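Local atomic coordinates of 2-dehydro-3-deoxy-d-gluconate/2-dehydro-3-deoxy-phosphogluconate aldolase (Picrophilus torridus, PDB entry 4UXD), a protein that belongs to the dihydrodipicolinate synthetase family of aldolases, whose subunits are eight-stranded TIM barrels, here assembled as four copies of the chain. Residues A[74-77]-A[78-82]; A[100-103]-A[104-107]; A[267-270]-A[271-275]; A[110-113]-A[114-118]. All coordinates share one frame; numbering follows the deposited sequence.

Contact 1: A[74-77]-A[78-82]; sequences FTLK and ERKDF
Thr75 and Glu78 grip each other reciprocally in a capping box that opens helix 76-88. Thr75 OG1 accepts from Glu78 N at 2.7 Å, and the backbone of Thr75 answers by donating from its N to Glu78 OE1 at 2.8 Å. This second bond is practically straight (178°) and reaches the carboxylate nearly end-on to the C-O bond. The first torsion of Glu78 (chi1 -75°) sets CG beside its own backbone N, and the chain, extended from there, carries OE1 to Thr75 N; the two side chains cross at about a right angle. The N-H groups of the cap residue and of Glu78 thus gain side-chain acceptors where no preceding turn offers a carbonyl.

The regular helix pattern follows at once, with Lys80 N bonded to Leu76 O at 2.9 Å and Arg79 N to Thr75 O at 3.0 Å. A water spans the base of the turn, donating to Phe74 O and accepting from Arg79 NH1.

Packing surrounds this polar core. Glu78 OE1 also lies in the plane of the Phe74 ring at its edge, 3.8 Å from CD1, while on Arg79 it is CG that rests on Phe74 CB at 3.8 Å. Farther along, Lys80 CE passes Leu76 CG at 4.0 Å.

The charged ends find partners elsewhere in the fold: Glu78 OE2 pairs with Arg287, Lys80 NZ with Glu108, and Arg79 NH1 donates to Gly99 O beyond strand 95-97. Asn104 of the second subunit packs on Thr75 and Glu78, while Leu76 leans on helix 103-115 and Phe82 on helix 44-56.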
# COMPACT_ATOMS: atom_id res chain seq x y z
N PHE A 74 -22.79 -15.87 -3.11
CA PHE A 74 -23.99 -16.56 -3.57
C PHE A 74 -23.96 -16.83 -5.06
O PHE A 74 -23.25 -16.16 -5.82
CB PHE A 74 -25.25 -15.74 -3.22
CG PHE A 74 -25.42 -15.48 -1.76
CD1 PHE A 74 -25.89 -16.47 -0.92
CD2 PHE A 74 -25.09 -14.25 -1.21
CE1 PHE A 74 -26.03 -16.22 0.43
CE2 PHE A 74 -25.23 -14.01 0.14
CZ PHE A 74 -25.70 -14.99 0.95
N THR A 75 -24.75 -17.81 -5.47
CA THR A 75 -24.90 -18.14 -6.89
C THR A 75 -25.75 -17.10 -7.59
O THR A 75 -26.51 -16.37 -6.96
CB THR A 75 -25.58 -19.52 -7.10
OG1 THR A 75 -26.93 -19.45 -6.62
CG2 THR A 75 -24.84 -20.61 -6.37
N LEU A 76 -25.63 -17.05 -8.90
CA LEU A 76 -26.55 -16.26 -9.70
C LEU A 76 -28.01 -16.64 -9.41
O LEU A 76 -28.87 -15.77 -9.29
CB LEU A 76 -26.23 -16.45 -11.18
CG LEU A 76 -26.93 -15.51 -12.15
CD1 LEU A 76 -26.55 -14.05 -11.90
CD2 LEU A 76 -26.60 -15.94 -13.58
N LYS A 77 -28.28 -17.93 -9.29
CA LYS A 77 -29.63 -18.39 -9.01
C LYS A 77 -30.13 -17.96 -7.64
O LYS A 77 -31.25 -17.45 -7.52
CB LYS A 77 -29.70 -19.91 -9.15
CG LYS A 77 -29.51 -20.40 -10.58
CD LYS A 77 -29.40 -21.90 -10.66
CE LYS A 77 -29.19 -22.36 -12.08
NZ LYS A 77 -28.51 -23.69 -12.14
N GLU A 78 -29.32 -18.14 -6.61
CA GLU A 78 -29.67 -17.64 -5.26
C GLU A 78 -29.92 -16.14 -5.23
O GLU A 78 -30.71 -15.65 -4.41
CB GLU A 78 -28.56 -17.95 -4.27
CG GLU A 78 -28.48 -19.39 -3.84
CD GLU A 78 -27.21 -19.67 -3.08
OE1 GLU A 78 -26.13 -19.24 -3.55
OE2 GLU A 78 -27.28 -20.30 -2.00
N ARG A 79 -29.23 -15.42 -6.10
CA ARG A 79 -29.31 -13.97 -6.09
C ARG A 79 -30.58 -13.52 -6.79
O ARG A 79 -31.29 -12.65 -6.29
CB ARG A 79 -28.07 -13.35 -6.75
CG ARG A 79 -26.81 -13.42 -5.85
CD ARG A 79 -25.58 -12.91 -6.58
NE ARG A 79 -25.60 -11.45 -6.68
CZ ARG A 79 -24.89 -10.76 -7.57
NH1 ARG A 79 -24.12 -11.39 -8.44
NH2 ARG A 79 -24.96 -9.42 -7.58
N LYS A 80 -30.88 -14.12 -7.93
CA LYS A 80 -32.15 -13.84 -8.60
C LYS A 80 -33.29 -14.11 -7.63
O LYS A 80 -34.22 -13.30 -7.50
CB LYS A 80 -32.31 -14.68 -9.84
CG LYS A 80 -31.49 -14.26 -11.03
CD LYS A 80 -31.84 -15.16 -12.21
CE LYS A 80 -30.74 -15.20 -13.24
NZ LYS A 80 -30.98 -16.30 -14.22
N ASP A 81 -33.21 -15.23 -6.94
CA ASP A 81 -34.28 -15.64 -6.05
C ASP A 81 -34.45 -14.63 -4.92
O ASP A 81 -35.58 -14.25 -4.60
CB ASP A 81 -34.02 -17.05 -5.49
CG ASP A 81 -34.24 -18.15 -6.54
OD1 ASP A 81 -34.94 -17.90 -7.56
OD2 ASP A 81 -33.71 -19.26 -6.33
N PHE A 82 -33.35 -14.14 -4.36
CA PHE A 82 -33.42 -13.20 -3.24
C PHE A 82 -34.01 -11.84 -3.66
O PHE A 82 -34.82 -11.25 -2.94
CB PHE A 82 -32.04 -13.02 -2.63
CG PHE A 82 -32.03 -12.25 -1.35
CD1 PHE A 82 -32.38 -12.85 -0.15
CD2 PHE A 82 -31.61 -10.93 -1.33
CE1 PHE A 82 -32.34 -12.15 1.04
CE2 PHE A 82 -31.56 -10.22 -0.14
CZ PHE A 82 -31.92 -10.83 1.05
O HOH W 1 -23.24 -14.31 -8.17

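Contact 2: A[100-103]-A[104-107]; sequences SSSI and NEVN
Ser102 caps the N terminus of helix 103-115, where the loop leaving strand 95-97 of the barrel turns into the helix, and Ser100 meets Glu105 just beside it. The cap itself is loose: Ser102 OG lies 3.3 Å from Asn104 N and 3.5 Å from Glu105 N, both weak bonds. The same hydroxyl donates to Tyr73 O of the second subunit, so the cap is shared with the subunit interface. Ser100 shapes the loop before it. With OG anti to its own N (chi1 162°), its hydroxyl accepts from Ser102 N at 3.0 Å, which makes an ST turn. It probably donates to Glu105 OE1, though the modelled 2.4 Å from OG is too short to be trusted. Glu105 is extended beyond CG, and its carboxylate thus reaches back past Ser102 to Ser100. Val106 CG2 lies 3.7 Å from Ser100 O. After a weak Val106 N to Ser102 O bond, Asn107 N meets Ile103 O at 3.2 Å, nearly straight at 173°. Ile103 and Asn104 meet Arg287 of the second subunit, while Ile103 and Val106 pack on Tyr139 of helix 133-144.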
# COMPACT_ATOMS: atom_id res chain seq x y z
N SER A 100 -21.00 -8.22 -10.19
CA SER A 100 -20.37 -9.43 -10.69
C SER A 100 -19.25 -9.01 -11.63
O SER A 100 -19.38 -8.01 -12.32
CB SER A 100 -21.37 -10.33 -11.43
OG SER A 100 -20.69 -11.27 -12.24
N SER A 101 -18.16 -9.78 -11.69
CA SER A 101 -17.09 -9.46 -12.64
C SER A 101 -17.44 -9.93 -14.05
O SER A 101 -16.78 -9.56 -15.02
CB SER A 101 -15.77 -10.09 -12.20
OG SER A 101 -15.23 -9.38 -11.10
N SER A 102 -18.48 -10.76 -14.16
CA SER A 102 -18.97 -11.22 -15.45
C SER A 102 -20.04 -10.26 -15.96
O SER A 102 -21.08 -10.09 -15.32
CB SER A 102 -19.53 -12.65 -15.35
OG SER A 102 -20.28 -13.03 -16.51
N ILE A 103 -19.76 -9.61 -17.08
CA ILE A 103 -20.73 -8.70 -17.69
C ILE A 103 -22.03 -9.46 -18.03
O ILE A 103 -23.11 -8.86 -18.05
CB ILE A 103 -20.16 -8.01 -18.97
CG1 ILE A 103 -21.20 -7.07 -19.57
CG2 ILE A 103 -19.77 -9.02 -20.02
CD1 ILE A 103 -20.66 -6.11 -20.60
N ASN A 104 -21.94 -10.77 -18.25
CA ASN A 104 -23.13 -11.59 -18.52
C ASN A 104 -24.05 -11.72 -17.32
O ASN A 104 -25.27 -11.76 -17.48
CB ASN A 104 -22.75 -13.00 -18.96
CG ASN A 104 -22.29 -13.04 -20.40
OD1 ASN A 104 -21.76 -12.07 -20.94
ND2 ASN A 104 -22.49 -14.19 -21.03
N GLU A 105 -23.49 -11.79 -16.11
CA GLU A 105 -24.32 -11.94 -14.92
C GLU A 105 -25.02 -10.62 -14.62
O GLU A 105 -26.18 -10.61 -14.20
CB GLU A 105 -23.49 -12.41 -13.72
CG GLU A 105 -22.90 -13.80 -13.87
CD GLU A 105 -22.23 -14.28 -12.60
OE1 GLU A 105 -21.74 -13.44 -11.83
OE2 GLU A 105 -22.23 -15.51 -12.37
N VAL A 106 -24.34 -9.51 -14.87
CA VAL A 106 -24.90 -8.19 -14.65
C VAL A 106 -26.13 -7.97 -15.56
O VAL A 106 -27.20 -7.61 -15.07
CB VAL A 106 -23.84 -7.06 -14.90
CG1 VAL A 106 -24.40 -5.70 -14.54
CG2 VAL A 106 -22.58 -7.29 -14.10
N ASN A 107 -25.97 -8.20 -16.86
CA ASN A 107 -27.06 -8.04 -17.82
C ASN A 107 -28.25 -8.88 -17.44
O ASN A 107 -29.39 -8.42 -17.45
CB ASN A 107 -26.62 -8.41 -19.23
CG ASN A 107 -25.60 -7.47 -19.78
OD1 ASN A 107 -25.58 -6.29 -19.44
ND2 ASN A 107 -24.73 -7.99 -20.64

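Contact 3: A[267-270]-A[271-275]; sequences QFPN and AYYEY
Phe268 turns its ring edge toward the face of Tyr272 in an offset edge-to-face pair, the centroids 5.7 Å apart and the planes at 65°. With CG opposite the backbone N (chi1 -177°), the Phe268 ring swings over until CE2 is 4.0 Å from Tyr272 CE1. This aromatic pair belongs to a cis-proline turn leading into helix 270-279, in the helical part after the barrel. The cis peptide before Pro269 folds the proline back on its neighbour, with Pro269 CB 3.4 Å above the centre of the Phe268 ring. Pro269 CG in turn touches Tyr273 CE1, so the proline lies among Phe268, Tyr272 and Tyr273.

Its carbonyl begins the polar layer. Pro269 O lies in the plane of the Tyr273 ring, at the edge, and accepts from Tyr272 N at 2.9 Å with the donor well above the carbonyl plane. Asn270 O receives Glu274 N at 3.1 Å, while Ala271 N donates to a water that sits close to Gln267 O. The hydroxyl of Tyr273 bonds to Thr34 N and Thr68 O in loops that follow strands of the barrel, that of Tyr272 to a glycerol probably from the crystallisation liquor, and the Glu274 carboxylate to Gly294 N and Ile295 N.

Gln267 ties the turn to the second subunit through Lys130 O and Asn132 N there; within the turn its NE2 donates to Phe268 O at 3.1 Å, in the carbonyl plane and on a lone pair.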
# COMPACT_ATOMS: atom_id res chain seq x y z
N GLN A 267 -13.86 -8.79 11.66
CA GLN A 267 -13.79 -9.10 10.23
C GLN A 267 -15.12 -8.81 9.55
O GLN A 267 -16.16 -9.34 9.97
CB GLN A 267 -13.38 -10.58 10.06
CG GLN A 267 -13.65 -11.25 8.71
CD GLN A 267 -12.69 -10.82 7.61
OE1 GLN A 267 -11.47 -10.94 7.74
NE2 GLN A 267 -13.25 -10.32 6.52
N PHE A 268 -15.10 -7.96 8.53
CA PHE A 268 -16.32 -7.54 7.85
C PHE A 268 -16.96 -8.71 7.06
O PHE A 268 -16.25 -9.52 6.47
CB PHE A 268 -16.01 -6.37 6.91
CG PHE A 268 -17.23 -5.80 6.21
CD1 PHE A 268 -17.64 -6.32 4.97
CD2 PHE A 268 -17.97 -4.77 6.78
CE1 PHE A 268 -18.75 -5.81 4.32
CE2 PHE A 268 -19.08 -4.25 6.14
CZ PHE A 268 -19.48 -4.77 4.91
N PRO A 269 -18.30 -8.82 7.06
CA PRO A 269 -19.36 -8.08 7.75
C PRO A 269 -19.98 -8.92 8.86
O PRO A 269 -21.13 -8.71 9.25
CB PRO A 269 -20.38 -7.86 6.65
CG PRO A 269 -20.31 -9.17 5.86
CD PRO A 269 -18.89 -9.72 6.05
N ASN A 270 -19.22 -9.88 9.35
CA ASN A 270 -19.78 -10.92 10.21
C ASN A 270 -20.51 -10.37 11.43
O ASN A 270 -21.60 -10.85 11.76
CB ASN A 270 -18.66 -11.86 10.61
CG ASN A 270 -18.07 -12.58 9.41
OD1 ASN A 270 -18.80 -13.16 8.61
ND2 ASN A 270 -16.74 -12.52 9.25
N ALA A 271 -19.95 -9.34 12.06
CA ALA A 271 -20.55 -8.72 13.24
C ALA A 271 -21.97 -8.20 12.97
O ALA A 271 -22.81 -8.22 13.87
CB ALA A 271 -19.68 -7.59 13.75
N TYR A 272 -22.22 -7.75 11.74
CA TYR A 272 -23.54 -7.25 11.35
C TYR A 272 -24.55 -8.37 11.43
O TYR A 272 -25.71 -8.17 11.82
CB TYR A 272 -23.53 -6.67 9.93
CG TYR A 272 -22.80 -5.34 9.81
CD1 TYR A 272 -21.41 -5.27 9.88
CD2 TYR A 272 -23.51 -4.16 9.64
CE1 TYR A 272 -20.75 -4.06 9.76
CE2 TYR A 272 -22.85 -2.94 9.54
CZ TYR A 272 -21.48 -2.90 9.60
OH TYR A 272 -20.83 -1.70 9.49
N TYR A 273 -24.11 -9.57 11.06
CA TYR A 273 -24.96 -10.72 11.04
C TYR A 273 -25.28 -11.15 12.48
O TYR A 273 -26.44 -11.30 12.83
CB TYR A 273 -24.32 -11.85 10.21
CG TYR A 273 -24.49 -11.60 8.71
CD1 TYR A 273 -23.73 -10.65 8.05
CD2 TYR A 273 -25.45 -12.28 7.98
CE1 TYR A 273 -23.90 -10.39 6.70
CE2 TYR A 273 -25.63 -12.03 6.63
CZ TYR A 273 -24.86 -11.09 5.99
OH TYR A 273 -25.04 -10.85 4.65
N GLU A 274 -24.26 -11.30 13.32
CA GLU A 274 -24.51 -11.66 14.70
C GLU A 274 -25.46 -10.64 15.35
O GLU A 274 -26.42 -11.01 16.03
CB GLU A 274 -23.21 -11.73 15.49
CG GLU A 274 -23.38 -12.24 16.91
CD GLU A 274 -22.05 -12.58 17.58
OE1 GLU A 274 -21.02 -12.62 16.87
OE2 GLU A 274 -22.03 -12.78 18.82
N TYR A 275 -25.20 -9.37 15.09
CA TYR A 275 -25.93 -8.31 15.76
C TYR A 275 -27.39 -8.41 15.39
O TYR A 275 -28.27 -8.19 16.22
CB TYR A 275 -25.37 -6.94 15.39
CG TYR A 275 -25.64 -5.86 16.40
CD1 TYR A 275 -26.93 -5.38 16.61
CD2 TYR A 275 -24.61 -5.30 17.14
CE1 TYR A 275 -27.18 -4.39 17.54
CE2 TYR A 275 -24.85 -4.30 18.07
CZ TYR A 275 -26.14 -3.85 18.26
OH TYR A 275 -26.40 -2.86 19.19
O HOH W 2 -17.89 -7.27 11.03

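Contact 4: A[110-113]-A[114-118]; sequences MKFS and MDIGI
A Schellman motif ends helix 103-115, and its long bond joins Ile118 N to Ser113 O at 2.7 Å. The inner bond of the motif runs from Gly117 N to Met114 O at 3.0 Å. Gly117 is the C-prime residue; its positive phi (72°), readily adopted by glycine, reverses the chain and brings Ile118 back against the last turn. There Ile118 CD1 presses on Ser113 CB at 3.5 Å, the apolar touch that accompanies the long bond. The hydroxyl of Ser113 plays no part in this meeting: held between its own N and carbonyl carbon (chi1 37°), OG bonds back to Leu109 O.

The turn closes the helix of a beta-alpha-beta unit, strand 95-97, helix 103-115 and strand 120-123, one of the repeating crossovers of the TIM barrel. Before the reversal the helical bonds still hold, with Met114 N meeting Met110 O at 2.8 Å and Asp115 N meeting Lys111 O at 3.1 Å. The next one weakens, Ile116 N standing 3.3 Å from Phe112 O as the helix unwinds.

On the flank facing helix 76-88, Phe112 and Ile116 pack together: Ile116 CD1 comes to 3.8 Å from Phe112 CE1, and its CG2 branch lies over one face of the ring. Lys111 and Asp115 run alongside each other, pointing the same way, without their charged ends meeting. Phe112 rests on Lys80 and Lys84 of helix 76-88, Ile118 on Leu83 and Ala96, and Met110 on Val98 and Met149, while Gly117 O accepts from Arg87.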
# COMPACT_ATOMS: atom_id res chain seq x y z
N MET A 110 -29.80 -7.49 -14.21
CA MET A 110 -30.47 -6.21 -14.42
C MET A 110 -31.78 -6.41 -15.18
O MET A 110 -32.82 -5.86 -14.80
CB MET A 110 -29.56 -5.24 -15.17
CG MET A 110 -28.54 -4.55 -14.25
SD MET A 110 -27.84 -3.02 -14.92
CE MET A 110 -27.07 -3.68 -16.37
N LYS A 111 -31.72 -7.20 -16.24
CA LYS A 111 -32.88 -7.58 -17.02
C LYS A 111 -33.95 -8.19 -16.14
O LYS A 111 -35.13 -7.88 -16.26
CB LYS A 111 -32.48 -8.57 -18.12
CG LYS A 111 -33.59 -8.95 -19.07
CD LYS A 111 -33.03 -9.42 -20.41
CE LYS A 111 -32.29 -10.74 -20.28
NZ LYS A 111 -31.61 -11.12 -21.55
N PHE A 112 -33.52 -9.05 -15.23
CA PHE A 112 -34.41 -9.74 -14.32
C PHE A 112 -35.04 -8.79 -13.31
O PHE A 112 -36.21 -8.93 -12.97
CB PHE A 112 -33.63 -10.84 -13.60
CG PHE A 112 -34.38 -11.49 -12.47
CD1 PHE A 112 -34.28 -10.99 -11.19
CD2 PHE A 112 -35.16 -12.61 -12.69
CE1 PHE A 112 -34.96 -11.60 -10.13
CE2 PHE A 112 -35.83 -13.22 -11.64
CZ PHE A 112 -35.72 -12.71 -10.36
N SER A 113 -34.27 -7.82 -12.82
CA SER A 113 -34.78 -6.90 -11.81
C SER A 113 -35.61 -5.77 -12.45
O SER A 113 -36.50 -5.21 -11.80
CB SER A 113 -33.63 -6.34 -10.96
OG SER A 113 -32.47 -6.10 -11.73
N MET A 114 -35.35 -5.46 -13.71
CA MET A 114 -36.24 -4.57 -14.45
C MET A 114 -37.61 -5.25 -14.65
O MET A 114 -38.65 -4.65 -14.38
CB MET A 114 -35.65 -4.19 -15.81
CG MET A 114 -36.35 -2.99 -16.46
SD MET A 114 -35.60 -2.45 -18.02
CE MET A 114 -36.19 -3.72 -19.14
N ASP A 115 -37.59 -6.51 -15.07
CA ASP A 115 -38.82 -7.23 -15.41
C ASP A 115 -39.70 -7.56 -14.20
O ASP A 115 -40.87 -7.89 -14.38
CB ASP A 115 -38.49 -8.53 -16.15
CG ASP A 115 -37.88 -8.28 -17.53
OD1 ASP A 115 -37.91 -7.12 -18.02
OD2 ASP A 115 -37.36 -9.25 -18.13
N ILE A 116 -39.16 -7.49 -12.98
CA ILE A 116 -39.97 -7.70 -11.77
C ILE A 116 -40.21 -6.38 -11.04
O ILE A 116 -40.62 -6.36 -9.89
CB ILE A 116 -39.33 -8.74 -10.78
CG1 ILE A 116 -38.00 -8.25 -10.19
CG2 ILE A 116 -39.12 -10.08 -11.48
CD1 ILE A 116 -37.56 -9.04 -8.95
N GLY A 117 -39.93 -5.27 -11.72
CA GLY A 117 -40.20 -3.95 -11.18
C GLY A 117 -39.30 -3.47 -10.04
O GLY A 117 -39.79 -2.86 -9.08
N ILE A 118 -38.00 -3.74 -10.13
CA ILE A 118 -37.08 -3.13 -9.18
C ILE A 118 -36.68 -1.80 -9.79
O ILE A 118 -36.32 -1.73 -10.95
CB ILE A 118 -35.85 -4.04 -8.88
CG1 ILE A 118 -36.22 -5.10 -7.84
CG2 ILE A 118 -34.67 -3.24 -8.36
CD1 ILE A 118 -35.34 -6.33 -7.85

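In the fold
From the N terminus the four contacts come in series, none nesting or crossing: contact 1, then contact 2, contact 4 and, much later, contact 3. Each closes a local turn. Contact 1 starts helix 76-88; contacts 2 and 4 begin and end the next helix, 103-115, their centres about 15 Å apart. The two helices lie side by side: Leu76 CD1 packs 3.9 Å from Glu105 CB, and Phe112 CE1 comes to 3.2 Å from Lys80 O. Contact 3 stands apart, at the start of helix 270-279 in the C-terminal helical part; its nearest atoms are about 6 Å from contact 1 and about 17 Å from contact 4. Contacts 1, 2 and 3 also reach the second subunit.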